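Local structure of transcriptional regulator, MerR-family (Cupriavidus metallidurans CH34, 5GPE) at residues 18-21 with 22-25. The protein probably acts as a DNA-binding transcriptional regulator of the MerR family and binds lead(II) ions. Numbering follows the deposited sequence.
Sequences VRFY and ESEG
Phe20 and Glu24 meet one turn apart at the C-terminal end of helix 15-23. The Phe20 ring leans along the helix toward that end, its chi1 of 175° placing CG opposite the backbone N, and Glu24 CG comes over one face, 4.3 Å from the ring centroid, in a CH-pi contact. Beyond CG the Glu24 chain bends, turning the carboxylate away from the ring while the CG methylene stays over the face; its OE1 forms a salt bridge with Arg65 of helix 61-71, whose Leu61 also touches both side chains.

The backbone carbonyl of Phe20 accepts two hydrogen bonds. Glu24 N donates to Phe20 O at 3.0 Å, and the hydroxyl of Ser23 donates to the same oxygen through OG at 2.7 Å. The hydroxyl comes in from the side of the carbonyl, with a C=O...OG angle of 120°, and folds back onto the preceding turn because chi1 of 68° sets OG between backbone N and carbonyl carbon. The two preceding i to i+4 bonds, Ser23 N to Arg19 O and Glu22 N to Val18 O, are each 2.9 Å.

On another side of the helix, Glu22 runs extended alongside Arg19. Their charged groups do not touch, Arg19 NE and Glu22 OE1 being 5.0 Å apart, and the carboxylate instead uses OE2 to accept a hydrogen bond from the hydroxyl of Tyr40. Tyr21 and Val18 are buried against Leu48 of helix 42-56, and the Tyr21 hydroxyl is hydrogen-bonded to Arg55 of that helix.

Gly25 leaves the helix with positive phi, and its N bonds to Glu22 O at 3.1 Å. This is one of the two bonds back into the last turn that make up a Schellman motif, terminating the second helix of the MerR-type helix-turn-helix region.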
# COMPACT_ATOMS: atom_id res chain seq x y z
N VAL B 18 17.47 6.41 -10.58
CA VAL B 18 18.83 6.37 -10.07
C VAL B 18 19.04 7.49 -9.03
O VAL B 18 19.60 7.25 -7.96
CB VAL B 18 19.89 6.51 -11.19
CG1 VAL B 18 21.29 6.51 -10.62
CG2 VAL B 18 19.75 5.37 -12.20
N ARG B 19 18.62 8.71 -9.37
CA ARG B 19 18.78 9.86 -8.45
C ARG B 19 17.97 9.70 -7.17
O ARG B 19 18.39 10.13 -6.10
CB ARG B 19 18.40 11.18 -9.14
CG ARG B 19 19.37 11.59 -10.22
CD ARG B 19 19.44 13.09 -10.41
NE ARG B 19 20.49 13.39 -11.38
CZ ARG B 19 20.34 13.81 -12.63
NH1 ARG B 19 19.13 14.04 -13.15
NH2 ARG B 19 21.43 13.99 -13.37
N PHE B 20 16.80 9.08 -7.28
CA PHE B 20 16.00 8.74 -6.08
C PHE B 20 16.78 7.80 -5.13
O PHE B 20 16.89 8.05 -3.93
CB PHE B 20 14.68 8.11 -6.50
CG PHE B 20 13.85 7.62 -5.36
CD1 PHE B 20 13.44 8.48 -4.35
CD2 PHE B 20 13.42 6.29 -5.32
CE1 PHE B 20 12.65 8.02 -3.30
CE2 PHE B 20 12.64 5.83 -4.28
CZ PHE B 20 12.25 6.70 -3.27
N TYR B 21 17.35 6.74 -5.70
CA TYR B 21 18.16 5.79 -4.93
C TYR B 21 19.40 6.45 -4.33
O TYR B 21 19.77 6.15 -3.19
CB TYR B 21 18.57 4.60 -5.79
CG TYR B 21 17.43 3.74 -6.27
CD1 TYR B 21 16.21 3.67 -5.59
CD2 TYR B 21 17.56 2.98 -7.42
CE1 TYR B 21 15.18 2.88 -6.04
CE2 TYR B 21 16.53 2.17 -7.87
CZ TYR B 21 15.34 2.14 -7.18
OH TYR B 21 14.31 1.34 -7.60
N GLU B 22 20.02 7.38 -5.05
CA GLU B 22 21.12 8.19 -4.51
C GLU B 22 20.68 9.02 -3.31
O GLU B 22 21.35 9.01 -2.28
CB GLU B 22 21.69 9.13 -5.56
CG GLU B 22 22.52 8.43 -6.61
CD GLU B 22 23.21 9.38 -7.57
OE1 GLU B 22 22.57 10.35 -8.03
OE2 GLU B 22 24.39 9.12 -7.89
N SER B 23 19.58 9.74 -3.46
CA SER B 23 19.05 10.57 -2.36
C SER B 23 18.69 9.74 -1.12
O SER B 23 18.76 10.24 -0.01
CB SER B 23 17.84 11.40 -2.82
OG SER B 23 16.73 10.56 -3.09
N GLU B 24 18.32 8.47 -1.33
CA GLU B 24 18.00 7.54 -0.24
C GLU B 24 19.20 6.74 0.32
O GLU B 24 19.03 5.90 1.19
CB GLU B 24 16.90 6.57 -0.69
CG GLU B 24 15.55 7.24 -0.83
CD GLU B 24 15.01 7.73 0.51
OE1 GLU B 24 14.89 6.98 1.53
OE2 GLU B 24 14.74 8.92 0.52
N GLY B 25 20.41 7.04 -0.14
CA GLY B 25 21.62 6.41 0.40
C GLY B 25 21.82 4.97 -0.02
O GLY B 25 22.56 4.24 0.64